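Local structure of NDP-rhamnosyltransferase (3TSA) at residues H45-T50 with V200-S205; A24-A27 with E31-I34. The protein is a glycosyltransferase of the two-domain GT-B fold. All coordinates share one frame; numbering follows the deposited sequence.

Contact 1: H45-T50 with V200-S205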
ATOM      1  N   HIS A  45       3.771  -1.015   7.595  1.00 14.32           N
ATOM      2  CA  HIS A  45       4.015   0.308   7.150  1.00 15.77           C
ATOM      3  C   HIS A  45       4.552   0.389   5.767  1.00 17.11           C
ATOM      4  O   HIS A  45       4.110   1.280   4.962  1.00 16.57           O
ATOM      5  CB  HIS A  45       4.885   1.107   8.121  1.00 16.40           C
ATOM      6  CG  HIS A  45       4.271   1.301   9.467  1.00 17.34           C
ATOM      7  ND1 HIS A  45       4.977   1.807  10.535  1.00 19.93           N
ATOM      8  CD2 HIS A  45       3.003   1.075   9.927  1.00 17.53           C
ATOM      9  CE1 HIS A  45       4.182   1.889  11.592  1.00 19.88           C
ATOM     10  NE2 HIS A  45       2.988   1.421  11.262  1.00 17.35           N
ATOM     11  N   GLY A  46       5.388  -0.589   5.381  1.00 16.21           N
ATOM     12  CA  GLY A  46       6.005  -0.573   4.052  1.00 18.40           C
ATOM     13  C   GLY A  46       5.015  -0.817   2.926  1.00 17.28           C
ATOM     14  O   GLY A  46       5.310  -0.529   1.787  1.00 18.61           O
ATOM     15  N   ALA A  47       3.821  -1.315   3.294  1.00 15.45           N
ATOM     16  CA  ALA A  47       2.645  -1.593   2.385  1.00 14.08           C
ATOM     17  C   ALA A  47       1.528  -0.505   2.320  1.00 13.27           C
ATOM     18  O   ALA A  47       0.468  -0.622   1.702  1.00 13.04           O
ATOM     19  CB  ALA A  47       2.005  -2.933   2.741  1.00 13.60           C
ATOM     20  N   GLY A  48       1.912   0.550   3.054  1.00 13.23           N
ATOM     21  CA  GLY A  48       1.089   1.745   3.152  1.00 14.42           C
ATOM     22  C   GLY A  48      -0.024   1.579   4.188  1.00 14.43           C
ATOM     23  O   GLY A  48      -1.029   2.284   4.190  1.00 16.87           O
ATOM     24  N   LEU A  49       0.110   0.561   5.022  1.00 13.24           N
ATOM     25  CA  LEU A  49      -0.937   0.240   5.967  1.00 14.16           C
ATOM     26  C   LEU A  49      -0.748   0.864   7.309  1.00 13.96           C
ATOM     27  O   LEU A  49       0.367   1.313   7.666  1.00 18.08           O
ATOM     28  CB  LEU A  49      -1.125  -1.282   6.125  1.00 13.20           C
ATOM     29  CG  LEU A  49      -1.498  -1.879   4.767  1.00 15.77           C
ATOM     30  CD1 LEU A  49      -1.398  -3.400   4.816  1.00 16.28           C
ATOM     31  CD2 LEU A  49      -2.881  -1.452   4.252  1.00 16.53           C
ATOM     32  N   THR A  50      -1.844   0.909   8.077  1.00 12.67           N
ATOM     33  CA  THR A  50      -1.720   1.412   9.454  1.00 12.80           C
ATOM     34  C   THR A  50      -1.801   0.276  10.492  1.00 13.17           C
ATOM     35  O   THR A  50      -2.483  -0.731  10.266  1.00 15.62           O
ATOM     36  CB  THR A  50      -2.781   2.513   9.772  1.00 13.68           C
ATOM     37  OG1 THR A  50      -4.058   1.977   9.583  1.00 18.86           O
ATOM     38  CG2 THR A  50      -2.559   3.706   8.833  1.00 13.38           C
ATOM     39  N   VAL A 200      -2.128 -12.352  -5.617  1.00 13.05           N
ATOM     40  CA  VAL A 200      -1.619 -11.193  -6.365  1.00 13.78           C
ATOM     41  C   VAL A 200      -0.212 -11.031  -5.860  1.00 15.83           C
ATOM     42  O   VAL A 200      -0.004 -10.874  -4.672  1.00 15.90           O
ATOM     43  CB  VAL A 200      -2.407  -9.944  -6.000  1.00 14.72           C
ATOM     44  CG1 VAL A 200      -1.732  -8.708  -6.643  1.00 18.75           C
ATOM     45  CG2 VAL A 200      -3.792 -10.092  -6.573  1.00 17.17           C
ATOM     46  N   PRO A 201       0.758 -11.045  -6.769  1.00 17.32           N
ATOM     47  CA  PRO A 201       2.109 -10.959  -6.243  1.00 19.25           C
ATOM     48  C   PRO A 201       2.289  -9.629  -5.523  1.00 21.40           C
ATOM     49  O   PRO A 201       1.925  -8.550  -6.036  1.00 24.59           O
ATOM     50  CB  PRO A 201       2.998 -11.098  -7.502  1.00 19.25           C
ATOM     51  CG  PRO A 201       2.177 -11.969  -8.401  1.00 21.54           C
ATOM     52  CD  PRO A 201       0.730 -11.420  -8.196  1.00 20.48           C
ATOM     53  N   TYR A 202       2.712  -9.705  -4.288  1.00 20.64           N
ATOM     54  CA  TYR A 202       3.168  -8.544  -3.565  1.00 20.19           C
ATOM     55  C   TYR A 202       4.393  -8.990  -2.907  1.00 20.82           C
ATOM     56  O   TYR A 202       4.359  -9.844  -2.018  1.00 21.87           O
ATOM     57  CB  TYR A 202       2.183  -8.083  -2.469  1.00 17.96           C
ATOM     58  CG  TYR A 202       2.767  -6.953  -1.667  1.00 17.85           C
ATOM     59  CD1 TYR A 202       3.052  -5.712  -2.283  1.00 18.45           C
ATOM     60  CD2 TYR A 202       3.120  -7.139  -0.321  1.00 16.48           C
ATOM     61  CE1 TYR A 202       3.649  -4.678  -1.519  1.00 16.60           C
ATOM     62  CE2 TYR A 202       3.742  -6.103   0.486  1.00 16.48           C
ATOM     63  CZ  TYR A 202       3.959  -4.838  -0.179  1.00 14.68           C
ATOM     64  OH  TYR A 202       4.605  -3.808   0.520  1.00 17.98           O
ATOM     65  N   ASN A 203       5.498  -8.378  -3.342  1.00 20.79           N
ATOM     66  CA  ASN A 203       6.800  -8.700  -2.798  1.00 21.87           C
ATOM     67  C   ASN A 203       7.506  -7.449  -2.249  1.00 21.76           C
ATOM     68  O   ASN A 203       8.751  -7.351  -2.325  1.00 22.74           O
ATOM     69  CB  ASN A 203       7.681  -9.281  -3.905  1.00 22.77           C
ATOM     70  CG  ASN A 203       6.926 -10.148  -4.903  1.00 25.40           C
ATOM     71  OD1 ASN A 203       6.891  -9.836  -6.105  1.00 25.28           O
ATOM     72  ND2 ASN A 203       6.394 -11.265  -4.430  1.00 20.52           N
ATOM     73  N   GLY A 204       6.738  -6.478  -1.757  1.00 20.36           N
ATOM     74  CA  GLY A 204       7.325  -5.286  -1.149  1.00 18.55           C
ATOM     75  C   GLY A 204       7.396  -4.195  -2.211  1.00 16.80           C
ATOM     76  O   GLY A 204       7.041  -4.397  -3.373  1.00 17.35           O
ATOM     77  N   SER A 205       7.909  -3.043  -1.786  1.00 17.81           N
ATOM     78  CA  SER A 205       8.134  -1.935  -2.708  1.00 16.74           C
ATOM     79  C   SER A 205       9.550  -1.916  -3.270  1.00 17.66           C
ATOM     80  O   SER A 205      10.418  -2.638  -2.793  1.00 17.76           O
ATOM     81  CB  SER A 205       7.844  -0.664  -1.977  1.00 16.88           C
ATOM     82  OG  SER A 205       8.881  -0.456  -1.009  1.00 17.08           O
TER
HETATM   83  O   HOH W   1       7.888  -0.216   1.527  1.00 22.25           O

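Contact 2: A24-A27 with E31-I34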
ATOM      1  N   ALA A  24      -7.495  -4.059  -1.292  1.00 14.91           N
ATOM      2  CA  ALA A  24      -8.858  -4.199  -1.880  1.00 14.65           C
ATOM      3  C   ALA A  24      -9.922  -3.597  -0.953  1.00 14.40           C
ATOM      4  O   ALA A  24     -10.828  -2.937  -1.436  1.00 13.23           O
ATOM      5  CB  ALA A  24      -9.215  -5.685  -2.132  1.00 13.67           C
ATOM      6  N   LEU A  25      -9.824  -3.901   0.347  1.00 13.96           N
ATOM      7  CA  LEU A  25     -10.737  -3.403   1.381  1.00 14.22           C
ATOM      8  C   LEU A  25     -10.703  -1.865   1.397  1.00 15.18           C
ATOM      9  O   LEU A  25     -11.757  -1.239   1.295  1.00 14.34           O
ATOM     10  CB  LEU A  25     -10.386  -4.015   2.767  1.00 12.88           C
ATOM     11  CG  LEU A  25     -10.871  -5.469   2.832  1.00 14.26           C
ATOM     12  CD1 LEU A  25     -10.136  -6.199   3.937  1.00 15.17           C
ATOM     13  CD2 LEU A  25     -12.392  -5.528   3.092  1.00 14.99           C
ATOM     14  N   GLN A  26      -9.504  -1.258   1.470  1.00 14.10           N
ATOM     15  CA  GLN A  26      -9.412   0.198   1.606  1.00 15.63           C
ATOM     16  C   GLN A  26      -9.850   0.824   0.283  1.00 14.35           C
ATOM     17  O   GLN A  26     -10.513   1.864   0.306  1.00 18.00           O
ATOM     18  CB  GLN A  26      -7.967   0.561   1.950  1.00 14.10           C
ATOM     19  CG  GLN A  26      -7.679   0.064   3.389  1.00 14.98           C
ATOM     20  CD  GLN A  26      -6.377   0.661   3.988  1.00 19.62           C
ATOM     21  OE1 GLN A  26      -5.538   1.136   3.288  1.00 23.91           O
ATOM     22  NE2 GLN A  26      -6.326   0.716   5.293  1.00 17.68           N
ATOM     23  N   ALA A  27      -9.570   0.185  -0.864  1.00 14.87           N
ATOM     24  CA  ALA A  27      -9.973   0.749  -2.142  1.00 15.80           C
ATOM     25  C   ALA A  27     -11.517   0.732  -2.386  1.00 15.44           C
ATOM     26  O   ALA A  27     -12.011   1.467  -3.254  1.00 16.20           O
ATOM     27  CB  ALA A  27      -9.288  -0.005  -3.285  1.00 15.97           C
ATOM     28  N   GLU A  31     -12.343   0.371   6.312  1.00 16.26           N
ATOM     29  CA  GLU A  31     -11.177   0.755   7.109  1.00 15.87           C
ATOM     30  C   GLU A  31     -10.475  -0.523   7.545  1.00 17.41           C
ATOM     31  O   GLU A  31     -11.150  -1.544   7.806  1.00 17.27           O
ATOM     32  CB  GLU A  31     -11.630   1.477   8.337  1.00 17.19           C
ATOM     33  CG  GLU A  31     -11.977   2.942   8.079  1.00 20.57           C
ATOM     34  CD  GLU A  31     -12.533   3.533   9.324  1.00 27.52           C
ATOM     35  OE1 GLU A  31     -13.755   3.353   9.573  1.00 26.24           O
ATOM     36  OE2 GLU A  31     -11.695   4.025  10.139  1.00 29.85           O
ATOM     37  N   VAL A  32      -9.142  -0.462   7.590  1.00 14.66           N
ATOM     38  CA  VAL A  32      -8.336  -1.651   7.917  1.00 14.77           C
ATOM     39  C   VAL A  32      -7.285  -1.229   8.908  1.00 14.37           C
ATOM     40  O   VAL A  32      -6.662  -0.163   8.747  1.00 15.09           O
ATOM     41  CB  VAL A  32      -7.641  -2.111   6.673  1.00 15.17           C
ATOM     42  CG1 VAL A  32      -6.515  -3.166   6.964  1.00 18.06           C
ATOM     43  CG2 VAL A  32      -8.760  -2.584   5.555  1.00 15.96           C
ATOM     44  N   LEU A  33      -7.080  -2.037   9.945  1.00 14.06           N
ATOM     45  CA  LEU A  33      -6.004  -1.765  10.889  1.00 13.74           C
ATOM     46  C   LEU A  33      -5.303  -3.094  11.171  1.00 14.36           C
ATOM     47  O   LEU A  33      -5.972  -4.143  11.445  1.00 15.71           O
ATOM     48  CB  LEU A  33      -6.627  -1.237  12.208  1.00 15.32           C
ATOM     49  CG  LEU A  33      -5.680  -0.784  13.366  1.00 15.36           C
ATOM     50  CD1 LEU A  33      -4.804   0.428  12.974  1.00 16.31           C
ATOM     51  CD2 LEU A  33      -6.440  -0.366  14.658  1.00 13.61           C
ATOM     52  N   ILE A  34      -3.965  -3.083  11.141  1.00 12.99           N
ATOM     53  CA  ILE A  34      -3.174  -4.299  11.368  1.00 13.83           C
ATOM     54  C   ILE A  34      -2.689  -4.373  12.847  1.00 15.28           C
ATOM     55  O   ILE A  34      -1.912  -3.498  13.268  1.00 14.22           O
ATOM     56  CB  ILE A  34      -1.904  -4.249  10.504  1.00 16.41           C
ATOM     57  CG1 ILE A  34      -2.249  -3.949   9.037  1.00 17.97           C
ATOM     58  CG2 ILE A  34      -1.101  -5.590  10.620  1.00 15.23           C
ATOM     59  CD1 ILE A  34      -3.063  -4.937   8.455  1.00 17.40           C
TER
HETATM   60  O   HOH W   2      -4.387   0.558   7.318  1.00 20.54           O

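Contact 1: H45-T50 with V200-S205
The backbones of Ala47 and Tyr202 never pair; the two backbones come nearest at Ala47 and Gly204, 6.9 Å between their CA atoms, and the gap is crossed by the tyrosine side chain and one water. With CG anti to the backbone N (chi1 175°), the Tyr202 ring reaches across and sets its OH 3.5 Å from Ala47 CB. That methyl lies oblique to the ring, with Tyr202 CZ 4.0 Å from Ala47 CB, so the touch falls on the phenol end rather than along the ring's length. Gly46 O also comes near the hydroxyl, at 3.6 Å from Tyr202 OH, but this is packing and no hydrogen bond. On one face of the tyrosine ring its own chain folds back, Gly204 N sitting 3.5 Å above the plane of the Tyr202 ring and over its centre. The polar link is the water, which donates to Gly46 O at 2.6 Å and bonds Ser205 OG at 2.7 Å. Trp23 of helix 19-27 meets the Tyr202 ring edge-to-face and donates its NE1 N-H to Ala47 O. Gly48, the first residue past helix 38-46 to leave helical angles, takes positive phi, and its N bonds His45 O at 3.0 Å, one of two bonds back into the last turn. The arrangement is a Schellman C-cap of a helix in the N-terminal Rossmann-like domain of a GT-B fold, met by the loop that follows strand 195-196.

Contact 2: A24-A27 with E31-I34
Leu25 meets the strand first: its CB sits 3.5 Å from Val32 CG2, and the two side chains cross at about a right angle. Its CD1 is farther off, 4.2 Å from Val32 CG2, so the root of the leucine does most of the touching; Met2, Val4 and Leu383 also touch the Leu25 side chain. Gln26 follows, its side chain lying across the same valine. Beyond CG the chain is extended (chi2 -166°), which lays it across the valine, with Gln26 NE2 3.4 Å from Val32 CB and, nearer the backbone, Gln26 CG 3.6 Å from Val32 CG2. Helix 19-27 and strand 31-36 are neighbouring elements of the Rossmann-like N-terminal domain, the helix being the last in the connection from strand 3-7 to the parallel, neighbouring strand 31-36, a beta-alpha-beta crossover, and Val32 is the strand residue turned toward it. The valine's CG2 touches both stems, Leu25 CB and Gln26 CG. The glutamine's polar end is tied to the strand through water: NE2 gives its N-H to a water at 2.8 Å from Gln26 NE2, and that water donates to Val32 O. Gln26 also packs on Trp23 of the second subunit.

The centres of contact 1 and contact 2 lie 12 Å apart, and the two meet directly along the sheet of the N-terminal domain. Thr50 O and Ile34 N, 2.9 Å apart, make a probable hydrogen bond between strands 50-53 and 31-36, with helix 38-46 as the connection in sequence. Close by, Leu49 CD2 packs 3.8 Å from Gln26 OE1, so the chain leaving the capped helix leans on the glutamine that crosses Val32. Helix 19-27 serves both: Trp23 and Val19 border contact 1, and Leu25 and Gln26 carry contact 2. Both also border the second subunit, where Thr50 pairs in parallel with a strand of that chain and continues the sheet.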